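Local atomic coordinates of 6-O-methylguanine DNA methyltransferase (Enterococcus faecalis, PDB entry 2B6C), a protein that is of unknown function but probably takes part in the repair of alkylated DNA, as an all-helical member of the AlkD-like family. Residues Q81-F86 against R111-S116; T67-Q72 against W103-D108; A93-V98 against A130-A135; K162-D167 against K177-S182. One frame throughout, in Å; residues are numbered along the deposited sequence. Where two conformers were deposited one is given.

Contact 1. Residues Q81-F86 against R111-S116; sequences QNVQRF and RKFFGS
F86 and F113 meet ring to ring, and V83 packs beside F113. CD2 of F86 comes to 3.8 Å from CZ of F113, at the edge of the F113 ring and near its plane. The ring planes stand 78° apart, and the F113 atoms approach the F86 ring obliquely. F113 has CG anti to its backbone N (chi1 171°). This carries the ring off helix 104-120 toward the turn at 81-86. In V83 one methyl does the touching. CG2 lies opposite the backbone N across the first torsion, 4.0 Å from CE1 of F113 and 4.1 Å from CB of S116. S116 offers V83 its CB, because its hydroxyl is turned back to the helix. There OG gives a 2.7 Å hydrogen bond to K112 O. S116 N binds the same oxygen from the opposite face of the carbonyl plane. F94 of helix 88-94 meets both phenylalanine rings edge-to-face. The contact thus joins the short 3-10 turn after helix 69-81 to the middle of helix 104-120. No hydrogen bond crosses between the two segments. Their attachment is apolar and rests on the fit of rings and methyls, while W117, the next residue, supplies a polar tie from NE1 to F86 O.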
# COMPACT_ATOMS: atom_id res chain seq x y z
N GLN B 81 2.43 6.50 -5.98
CA GLN B 81 1.91 6.34 -4.61
C GLN B 81 0.42 6.03 -4.54
O GLN B 81 -0.04 5.44 -3.57
CB GLN B 81 2.21 7.60 -3.78
CG GLN B 81 3.68 7.80 -3.41
CD GLN B 81 4.45 6.51 -3.08
OE1 GLN B 81 5.15 5.94 -3.94
NE2 GLN B 81 4.34 6.06 -1.84
N ASN B 82 -0.34 6.48 -5.53
CA ASN B 82 -1.78 6.32 -5.56
C ASN B 82 -2.22 5.30 -6.61
O ASN B 82 -3.37 5.30 -7.05
CB ASN B 82 -2.46 7.68 -5.80
CG ASN B 82 -2.26 8.63 -4.63
OD1 ASN B 82 -3.04 8.61 -3.67
ND2 ASN B 82 -1.21 9.46 -4.69
N VAL B 83 -1.29 4.42 -7.00
CA VAL B 83 -1.49 3.48 -8.11
C VAL B 83 -2.80 2.65 -7.97
O VAL B 83 -3.53 2.48 -8.95
CB VAL B 83 -0.22 2.57 -8.29
CG1 VAL B 83 0.07 1.69 -7.04
CG2 VAL B 83 -0.25 1.76 -9.59
N GLN B 84 -3.10 2.20 -6.75
CA GLN B 84 -4.30 1.45 -6.42
C GLN B 84 -5.62 2.19 -6.65
O GLN B 84 -6.64 1.54 -6.86
CB GLN B 84 -4.26 0.97 -4.97
CG GLN B 84 -3.21 -0.06 -4.76
CD GLN B 84 -3.38 -0.78 -3.45
OE1 GLN B 84 -2.95 -0.29 -2.39
NE2 GLN B 84 -3.98 -1.96 -3.51
N ARG B 85 -5.57 3.52 -6.61
CA ARG B 85 -6.74 4.38 -6.77
C ARG B 85 -7.23 4.55 -8.21
O ARG B 85 -8.36 5.00 -8.43
CB ARG B 85 -6.46 5.77 -6.17
CG ARG B 85 -6.19 5.76 -4.65
CD ARG B 85 -6.02 7.20 -4.12
NE ARG B 85 -7.23 7.96 -4.38
CZ ARG B 85 -7.38 9.27 -4.25
NH1 ARG B 85 -6.37 10.05 -3.85
NH2 ARG B 85 -8.55 9.82 -4.54
N PHE B 86 -6.40 4.17 -9.19
CA PHE B 86 -6.80 4.37 -10.59
C PHE B 86 -7.53 3.19 -11.21
O PHE B 86 -7.07 2.05 -11.11
CB PHE B 86 -5.60 4.76 -11.45
CG PHE B 86 -4.85 5.92 -10.92
CD1 PHE B 86 -5.45 7.19 -10.91
CD2 PHE B 86 -3.57 5.77 -10.42
CE1 PHE B 86 -4.78 8.28 -10.40
CE2 PHE B 86 -2.88 6.88 -9.88
CZ PHE B 86 -3.49 8.12 -9.89
N ARG B 111 7.14 4.03 -16.83
CA ARG B 111 7.09 2.61 -17.08
C ARG B 111 6.86 1.84 -15.76
O ARG B 111 6.05 0.89 -15.71
CB ARG B 111 8.37 2.11 -17.78
CG ARG B 111 8.42 0.55 -17.93
CD ARG B 111 9.19 -0.08 -16.76
NE ARG B 111 10.59 0.32 -16.84
CZ ARG B 111 11.47 0.21 -15.85
NH1 ARG B 111 11.07 -0.30 -14.69
NH2 ARG B 111 12.73 0.58 -16.02
N LYS B 112 7.57 2.27 -14.72
CA LYS B 112 7.38 1.76 -13.36
C LYS B 112 5.96 1.93 -12.86
O LYS B 112 5.43 1.02 -12.27
CB LYS B 112 8.36 2.39 -12.37
CG LYS B 112 9.73 1.83 -12.52
CD LYS B 112 10.80 2.62 -11.72
CE LYS B 112 12.14 2.63 -12.45
NZ LYS B 112 13.31 2.86 -11.53
N PHE B 113 5.35 3.09 -13.11
CA PHE B 113 3.93 3.27 -12.82
C PHE B 113 3.03 2.25 -13.54
O PHE B 113 2.18 1.60 -12.89
CB PHE B 113 3.48 4.70 -13.10
CG PHE B 113 2.01 4.89 -13.03
CD1 PHE B 113 1.36 4.92 -11.78
CD2 PHE B 113 1.25 5.00 -14.19
CE1 PHE B 113 -0.02 5.10 -11.70
CE2 PHE B 113 -0.11 5.17 -14.14
CZ PHE B 113 -0.76 5.24 -12.87
N PHE B 114 3.19 2.12 -14.87
CA PHE B 114 2.37 1.15 -15.64
C PHE B 114 2.64 -0.30 -15.23
O PHE B 114 1.73 -1.12 -15.20
CB PHE B 114 2.50 1.38 -17.17
CG PHE B 114 1.89 2.70 -17.62
CD1 PHE B 114 0.50 2.83 -17.75
CD2 PHE B 114 2.69 3.81 -17.86
CE1 PHE B 114 -0.08 4.06 -18.13
CE2 PHE B 114 2.13 5.03 -18.23
CZ PHE B 114 0.74 5.16 -18.36
N GLY B 115 3.89 -0.60 -14.89
CA GLY B 115 4.26 -1.96 -14.47
C GLY B 115 3.66 -2.28 -13.12
O GLY B 115 3.23 -3.41 -12.88
N SER B 116 3.66 -1.30 -12.21
CA SER B 116 3.05 -1.50 -10.89
C SER B 116 1.55 -1.72 -10.97
O SER B 116 1.03 -2.55 -10.23
CB SER B 116 3.30 -0.35 -9.92
OG SER B 116 4.68 -0.14 -9.92

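Contact 2. Residues T67-Q72 against W103-D108; sequences TEREYQ and WWDSVD
The guanidinium of R69 turns its NE/NH2 edge to the carboxylate of D105. D105 OD1 and, farther off, W103 N lie at the guanidinium edge near its plane, while S106 OG comes in obliquely. D105 CB lies over one face of the neighbouring W104 ring, toward its rim, and D105 OD1 sits at the edge of the W103 ring. Two nitrogens of R69 hold D105 side-on. NE donates to OD2 of D105 at 3.0 Å, on the syn side of that oxygen but tilted out of the carboxylate plane. NH2 donates to OD1 of D105 at 2.9 Å in a nearly straight bond (170° at the hydrogen). The two planes are turned 46° apart, and OD1 is met from above the carboxylate plane. The salt bridge joins the first turn of helix 69-81 to the first turn of helix 104-120, in a fold built of helices packed side by side, as in the AlkD-like family. W103 is at the N-cap position of the second helix. R69 reaches across with a bend at its second torsion (chi2 40°), its CB pointing toward the other segment. The NH2 group also touches the side of S106, 3.2 Å from CB and 3.0 Å from OG. Neighbours complete the site. R69 NH1 and S106 OG both bind K101 O, and F27 makes a cation-pi contact with R69. Y73 OH gives OD2 of D105 a second partner.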
# COMPACT_ATOMS: atom_id res chain seq x y z
N THR B 67 8.37 23.99 -14.31
CA THR B 67 9.55 24.11 -15.12
C THR B 67 10.63 23.10 -14.82
O THR B 67 11.14 22.44 -15.72
CB THR B 67 10.14 25.54 -15.01
OG1 THR B 67 9.23 26.43 -15.63
CG2 THR B 67 11.51 25.64 -15.72
N GLU B 68 10.99 23.02 -13.55
CA GLU B 68 12.10 22.20 -13.14
C GLU B 68 11.76 20.72 -13.22
O GLU B 68 10.62 20.30 -12.88
CB GLU B 68 12.56 22.61 -11.75
CG GLU B 68 12.92 24.06 -11.67
CD GLU B 68 11.74 25.07 -11.47
OE1 GLU B 68 10.51 24.77 -11.56
OE2 GLU B 68 12.09 26.23 -11.25
N ARG B 69 12.74 19.95 -13.65
CA ARG B 69 12.61 18.52 -13.90
C ARG B 69 12.13 17.74 -12.65
O ARG B 69 11.34 16.84 -12.75
CB ARG B 69 13.96 18.00 -14.39
CG ARG B 69 13.96 16.60 -14.99
CD ARG B 69 12.75 16.35 -15.86
NE ARG B 69 12.91 15.17 -16.72
CZ ARG B 69 12.03 14.77 -17.63
NH1 ARG B 69 10.90 15.46 -17.79
NH2 ARG B 69 12.27 13.69 -18.38
N GLU B 70 12.61 18.11 -11.47
CA GLU B 70 12.24 17.39 -10.23
C GLU B 70 10.71 17.41 -9.96
O GLU B 70 10.18 16.51 -9.31
CB GLU B 70 13.05 17.91 -9.05
CG GLU B 70 14.56 17.74 -9.22
CD GLU B 70 15.25 19.00 -9.72
OE1 GLU B 70 14.67 19.77 -10.51
OE2 GLU B 70 16.40 19.24 -9.30
N TYR B 71 10.01 18.41 -10.47
CA TYR B 71 8.55 18.46 -10.39
C TYR B 71 7.86 17.41 -11.24
O TYR B 71 6.77 16.96 -10.87
CB TYR B 71 8.03 19.84 -10.72
CG TYR B 71 8.47 20.87 -9.69
CD1 TYR B 71 8.02 20.79 -8.34
CD2 TYR B 71 9.31 21.92 -10.04
CE1 TYR B 71 8.40 21.73 -7.40
CE2 TYR B 71 9.72 22.85 -9.09
CZ TYR B 71 9.26 22.76 -7.78
OH TYR B 71 9.68 23.71 -6.87
N GLN B 72 8.48 17.01 -12.36
CA GLN B 72 7.93 15.85 -13.13
C GLN B 72 8.12 14.58 -12.32
O GLN B 72 7.24 13.71 -12.33
CB GLN B 72 8.55 15.66 -14.52
CG GLN B 72 8.10 16.65 -15.57
CD GLN B 72 8.88 17.93 -15.55
OE1 GLN B 72 8.42 18.95 -15.01
NE2 GLN B 72 10.06 17.91 -16.15
N TRP B 103 12.33 11.76 -21.69
CA TRP B 103 13.73 11.34 -21.79
C TRP B 103 13.76 10.05 -20.96
O TRP B 103 12.74 9.70 -20.37
CB TRP B 103 14.66 12.41 -21.21
CG TRP B 103 16.13 12.22 -21.49
CD1 TRP B 103 17.13 12.08 -20.58
CD2 TRP B 103 16.76 12.17 -22.79
NE1 TRP B 103 18.35 11.95 -21.22
CE2 TRP B 103 18.15 12.02 -22.58
CE3 TRP B 103 16.28 12.27 -24.11
CZ2 TRP B 103 19.06 11.95 -23.63
CZ3 TRP B 103 17.21 12.20 -25.17
CH2 TRP B 103 18.57 12.03 -24.91
N TRP B 104 14.89 9.34 -20.87
CA TRP B 104 14.82 8.01 -20.23
C TRP B 104 14.42 8.11 -18.75
O TRP B 104 13.83 7.19 -18.19
CB TRP B 104 16.14 7.25 -20.41
CG TRP B 104 17.33 7.93 -19.73
CD1 TRP B 104 18.27 8.75 -20.32
CD2 TRP B 104 17.68 7.86 -18.35
NE1 TRP B 104 19.17 9.18 -19.38
CE2 TRP B 104 18.84 8.66 -18.17
CE3 TRP B 104 17.14 7.16 -17.23
CZ2 TRP B 104 19.47 8.80 -16.93
CZ3 TRP B 104 17.75 7.33 -15.99
CH2 TRP B 104 18.91 8.14 -15.85
N ASP B 105 14.72 9.24 -18.11
CA ASP B 105 14.46 9.41 -16.70
C ASP B 105 12.95 9.44 -16.38
O ASP B 105 12.49 8.73 -15.47
CB ASP B 105 15.23 10.61 -16.12
CG ASP B 105 14.88 11.95 -16.78
OD1 ASP B 105 14.50 11.96 -17.97
OD2 ASP B 105 14.97 13.01 -16.11
N SER B 106 12.18 10.25 -17.12
CA SER B 106 10.72 10.28 -16.93
C SER B 106 9.98 9.06 -17.50
O SER B 106 9.04 8.59 -16.91
CB SER B 106 10.08 11.56 -17.50
OG SER B 106 10.16 11.58 -18.92
N VAL B 107 10.40 8.59 -18.67
CA VAL B 107 9.76 7.46 -19.33
C VAL B 107 9.91 6.16 -18.51
O VAL B 107 8.95 5.38 -18.39
CB VAL B 107 10.28 7.28 -20.80
CG1 VAL B 107 9.76 5.98 -21.44
CG2 VAL B 107 9.88 8.49 -21.65
N ASP B 108 11.11 5.93 -17.96
CA ASP B 108 11.35 4.77 -17.11
C ASP B 108 10.59 4.92 -15.80
O ASP B 108 10.11 3.93 -15.27
CB ASP B 108 12.86 4.56 -16.83
CG ASP B 108 13.64 4.13 -18.07
OD1 ASP B 108 13.04 3.76 -19.10
OD2 ASP B 108 14.91 4.14 -18.01

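Contact 3. Residues A93-V98 against A130-A135; sequences AFKAYV and ALFYGA. With SO4 (sulfate ion), chain I.
K95 lies along the ring of F132, and these two residues have the most surface buried here. CD of K95 sits over one face of the ring, offset toward the rim, 4.0 Å from the centroid and 24° off the normal. This is a CH-pi contact. K95 is extended as far as CE, with CG opposite the backbone N (chi1 163°); this lays CB, CG and CD along CZ and CE1 of F132. L131 is the third main residue. Its CB packs 3.9 Å from CD of K95, and its carbonyl O stands close to CE of K95, at 3.1 Å. V98 adds a methyl from the same segment as K95. Its CG2 is 3.8 Å from CE1 of F132. The contact bridges the C-terminal part of helix 88-94, with the 3-10 turn around 95-97, and the end of helix 125-132. Helix 104-120 comes between them in the chain, and its F114 meets F132 edge-to-face. F132 to A135 form a type II beta turn, with G134 at positive phi. The last torsion of K95 bends (chi4 -62°) and brings NZ to a sulfate ion, probably from the crystallisation liquor, with a 2.9 Å hydrogen bond to its O3. The methyl of A135 touches the same O3 at 3.4 Å. The backbone N atoms of E136 and N137 and the ND2 of N140 also bind the sulfate, just ahead of and within the first turn of helix 138-146.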
# COMPACT_ATOMS: atom_id res chain seq x y z
N ALA B 93 -5.50 7.10 -19.51
CA ALA B 93 -5.35 8.55 -19.73
C ALA B 93 -3.94 9.01 -19.36
O ALA B 93 -3.40 9.95 -19.96
CB ALA B 93 -6.44 9.37 -18.97
N PHE B 94 -3.30 8.31 -18.42
CA PHE B 94 -1.90 8.64 -18.09
C PHE B 94 -0.90 8.41 -19.26
O PHE B 94 0.19 8.96 -19.24
CB PHE B 94 -1.39 7.88 -16.88
CG PHE B 94 -1.80 8.45 -15.54
CD1 PHE B 94 -1.22 9.62 -15.05
CD2 PHE B 94 -2.74 7.78 -14.74
CE1 PHE B 94 -1.57 10.12 -13.79
CE2 PHE B 94 -3.10 8.28 -13.49
CZ PHE B 94 -2.51 9.45 -13.01
N LYS B 95 -1.27 7.60 -20.25
CA LYS B 95 -0.38 7.36 -21.39
C LYS B 95 -0.05 8.67 -22.12
O LYS B 95 1.04 8.80 -22.67
CB LYS B 95 -0.94 6.28 -22.37
CG LYS B 95 -0.26 6.33 -23.76
CD LYS B 95 -0.44 5.09 -24.62
CE LYS B 95 0.21 5.30 -26.01
NZ LYS B 95 -0.45 6.43 -26.74
N ALA B 96 -0.97 9.65 -22.08
CA ALA B 96 -0.72 10.96 -22.65
C ALA B 96 0.55 11.64 -22.12
O ALA B 96 1.12 12.49 -22.81
CB ALA B 96 -1.97 11.91 -22.50
N TYR B 97 0.99 11.29 -20.92
CA TYR B 97 2.18 11.90 -20.32
C TYR B 97 3.50 11.30 -20.80
O TYR B 97 4.53 11.96 -20.74
CB TYR B 97 2.18 11.78 -18.80
CG TYR B 97 1.22 12.68 -18.07
CD1 TYR B 97 1.48 14.04 -17.93
CD2 TYR B 97 0.06 12.17 -17.47
CE1 TYR B 97 0.60 14.88 -17.23
CE2 TYR B 97 -0.83 12.99 -16.78
CZ TYR B 97 -0.56 14.35 -16.66
OH TYR B 97 -1.44 15.17 -15.96
N VAL B 98 3.49 10.06 -21.28
CA VAL B 98 4.74 9.36 -21.59
C VAL B 98 5.64 10.11 -22.63
O VAL B 98 6.80 10.34 -22.36
CB VAL B 98 4.48 7.86 -21.95
CG1 VAL B 98 5.76 7.21 -22.49
CG2 VAL B 98 3.94 7.11 -20.71
N ALA B 130 -1.04 -3.27 -25.10
CA ALA B 130 -1.52 -2.83 -26.41
C ALA B 130 -1.60 -1.31 -26.58
O ALA B 130 -1.57 -0.82 -27.71
CB ALA B 130 -2.88 -3.50 -26.77
N LEU B 131 -1.71 -0.57 -25.46
CA LEU B 131 -1.66 0.90 -25.48
C LEU B 131 -0.35 1.38 -26.09
O LEU B 131 -0.30 2.36 -26.84
CB LEU B 131 -1.72 1.48 -24.05
CG LEU B 131 -3.00 1.55 -23.25
CD1 LEU B 131 -2.70 2.20 -21.88
CD2 LEU B 131 -4.10 2.30 -24.05
N PHE B 132 0.73 0.71 -25.73
CA PHE B 132 2.08 1.15 -26.07
C PHE B 132 2.67 0.38 -27.26
O PHE B 132 3.56 0.89 -27.93
CB PHE B 132 2.97 1.01 -24.81
CG PHE B 132 2.55 1.89 -23.67
CD1 PHE B 132 2.90 3.25 -23.66
CD2 PHE B 132 1.79 1.38 -22.61
CE1 PHE B 132 2.49 4.11 -22.59
CE2 PHE B 132 1.39 2.20 -21.54
CZ PHE B 132 1.74 3.57 -21.52
N TYR B 133 2.22 -0.85 -27.48
CA TYR B 133 2.76 -1.67 -28.57
C TYR B 133 2.59 -1.00 -29.95
O TYR B 133 1.49 -0.58 -30.29
CB TYR B 133 2.09 -3.08 -28.59
CG TYR B 133 2.44 -3.84 -29.83
CD1 TYR B 133 3.71 -4.40 -29.97
CD2 TYR B 133 1.54 -3.94 -30.92
CE1 TYR B 133 4.08 -5.06 -31.12
CE2 TYR B 133 1.90 -4.63 -32.08
CZ TYR B 133 3.19 -5.17 -32.18
OH TYR B 133 3.61 -5.85 -33.31
N GLY B 134 3.67 -0.93 -30.75
CA GLY B 134 3.62 -0.31 -32.08
C GLY B 134 3.31 1.20 -32.13
O GLY B 134 2.95 1.73 -33.19
N ALA B 135 3.42 1.89 -31.01
CA ALA B 135 3.24 3.36 -30.99
C ALA B 135 4.22 4.02 -31.97
O ALA B 135 5.30 3.49 -32.22
CB ALA B 135 3.45 3.87 -29.60
S SO4 I . 1.65 7.08 -30.28
O1 SO4 I . 1.02 8.40 -30.23
O2 SO4 I . 1.30 6.37 -31.53
O3 SO4 I . 1.08 6.26 -29.19
O4 SO4 I . 3.11 7.23 -30.14

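Contact 4. Residues K162-D167 against K177-S182; sequences KAIIYD and KAIGWS
This is a buried, mainly apolar contact between two helices that follow each other in the chain and run roughly antiparallel. It joins the end of helix 157-166 to the middle of helix 173-186, in the C-terminal part of the fold. I164 and I179 carry the contact. Their CG2 methyls approach to 3.7 Å, and the two side chains cross at a slant. In each isoleucine chi1 near -65° sets CG1 anti to the carbonyl carbon and leaves CG2 opposite the backbone N. The other branch then goes to a different partner. CD1 of I164 passes S182 OG at 3.7 Å. CD1 of I179 reaches D167, just past the end of the first helix, 3.5 Å from D167 O and 4.2 Å from D167 CB. S182 keeps its hydroxyl on its own helix, where OG donates to I179 O at 2.9 Å. A polar atom can thus lie against I164 with its bond already made. The carboxylate of D167 turns to T170 and R141 instead. No hydrogen bond joins the two segments. Around the pair, L201 and L203 touch I164, and A207 of helix 205-211 touches I179. Helix 138-146 lies alongside through R141, L145 and N146, meeting Y166, A163 and W181.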
# COMPACT_ATOMS: atom_id res chain seq x y z
N LYS B 162 6.72 -10.42 -29.13
CA LYS B 162 6.14 -9.55 -30.18
C LYS B 162 6.75 -8.16 -30.22
O LYS B 162 7.09 -7.66 -31.30
CB LYS B 162 4.61 -9.45 -30.04
CG LYS B 162 3.96 -8.76 -31.26
CD LYS B 162 2.43 -8.87 -31.23
CE LYS B 162 1.81 -7.99 -30.16
NZ LYS B 162 0.34 -7.82 -30.44
N ALA B 163 6.90 -7.55 -29.04
CA ALA B 163 7.53 -6.23 -28.95
C ALA B 163 8.97 -6.22 -29.41
O ALA B 163 9.41 -5.25 -30.06
CB ALA B 163 7.41 -5.63 -27.57
N ILE B 164 9.72 -7.27 -29.09
CA ILE B 164 11.13 -7.33 -29.50
C ILE B 164 11.21 -7.49 -31.01
O ILE B 164 12.03 -6.81 -31.67
CB ILE B 164 11.91 -8.45 -28.78
CG1 ILE B 164 12.00 -8.15 -27.29
CG2 ILE B 164 13.33 -8.63 -29.41
CD1 ILE B 164 12.40 -9.33 -26.43
N ILE B 165 10.37 -8.36 -31.56
CA ILE B 165 10.28 -8.58 -33.01
C ILE B 165 10.04 -7.24 -33.73
O ILE B 165 10.72 -6.92 -34.72
CB ILE B 165 9.19 -9.65 -33.38
CG1 ILE B 165 9.72 -11.09 -33.18
CG2 ILE B 165 8.74 -9.48 -34.82
CD1 ILE B 165 8.63 -12.18 -33.08
N TYR B 166 9.11 -6.45 -33.21
CA TYR B 166 8.73 -5.18 -33.81
C TYR B 166 9.90 -4.20 -33.93
O TYR B 166 10.02 -3.51 -34.94
CB TYR B 166 7.60 -4.54 -33.00
CG TYR B 166 7.01 -3.31 -33.66
CD1 TYR B 166 5.92 -3.42 -34.56
CD2 TYR B 166 7.54 -2.05 -33.41
CE1 TYR B 166 5.39 -2.28 -35.17
CE2 TYR B 166 7.01 -0.92 -34.01
CZ TYR B 166 5.95 -1.03 -34.89
OH TYR B 166 5.44 0.12 -35.46
N ASP B 167 10.72 -4.11 -32.89
CA ASP B 167 11.80 -3.13 -32.86
C ASP B 167 13.14 -3.78 -33.06
O ASP B 167 14.16 -3.16 -32.77
CB ASP B 167 11.81 -2.40 -31.50
CG ASP B 167 10.99 -1.14 -31.52
OD1 ASP B 167 10.06 -1.01 -30.70
OD2 ASP B 167 11.22 -0.31 -32.42
N LYS B 177 18.60 -0.70 -26.13
CA LYS B 177 18.82 -0.79 -24.70
C LYS B 177 17.63 -1.41 -23.99
O LYS B 177 17.80 -2.25 -23.12
CB LYS B 177 19.02 0.61 -24.15
CG LYS B 177 20.29 0.76 -23.34
CD LYS B 177 20.13 0.09 -22.01
CE LYS B 177 21.16 0.61 -21.06
NZ LYS B 177 22.00 -0.53 -20.53
N ALA B 178 16.42 -0.99 -24.37
CA ALA B 178 15.17 -1.51 -23.81
C ALA B 178 14.97 -2.99 -24.16
O ALA B 178 14.50 -3.77 -23.32
CB ALA B 178 13.99 -0.67 -24.27
N ILE B 179 15.35 -3.38 -25.37
CA ILE B 179 15.30 -4.80 -25.75
C ILE B 179 16.26 -5.63 -24.88
O ILE B 179 15.87 -6.67 -24.36
CB ILE B 179 15.62 -5.04 -27.25
CG1 ILE B 179 14.54 -4.42 -28.13
CG2 ILE B 179 15.79 -6.58 -27.57
CD1 ILE B 179 14.93 -4.44 -29.60
N GLY B 180 17.49 -5.15 -24.72
CA GLY B 180 18.49 -5.86 -23.92
C GLY B 180 18.10 -6.00 -22.45
O GLY B 180 18.26 -7.07 -21.87
N TRP B 181 17.64 -4.92 -21.83
CA TRP B 181 17.09 -4.95 -20.48
C TRP B 181 15.92 -5.93 -20.31
O TRP B 181 15.81 -6.60 -19.28
CB TRP B 181 16.56 -3.58 -20.10
CG TRP B 181 17.56 -2.62 -19.42
CD1 TRP B 181 18.93 -2.79 -19.23
CD2 TRP B 181 17.23 -1.33 -18.88
NE1 TRP B 181 19.45 -1.69 -18.56
CE2 TRP B 181 18.45 -0.77 -18.35
CE3 TRP B 181 16.03 -0.58 -18.78
CZ2 TRP B 181 18.49 0.51 -17.72
CZ3 TRP B 181 16.07 0.69 -18.18
CH2 TRP B 181 17.30 1.22 -17.65
N SER B 182 15.03 -5.99 -21.30
CA SER B 182 13.85 -6.85 -21.17
C SER B 182 14.31 -8.32 -21.16
O SER B 182 13.74 -9.14 -20.44
CB SER B 182 12.81 -6.59 -22.26
OG SER B 182 13.19 -7.25 -23.46

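From the N terminus, the chain opens contact 2 at 67-72, contact 1 at 81-86 and contact 3 at 93-98. It closes them in the same order, at 103-108, 111-116 and 130-135. The three loops therefore cross one another. Contacts 1 and 2 both end on helix 104-120, which is tied to the start of helix 69-81 by contact 2 and to the turn after that helix by contact 1. Contact 3 passes beyond it, from helix 88-94 to helix 125-132, and touches contact 1 where F86 meets F94 and F114 meets F132. Contact 4 comes later, in series, and closes a short loop between helices 157-166 and 173-186. Y133 and G134 pack on its first segment, and R111 and D108 touch W181.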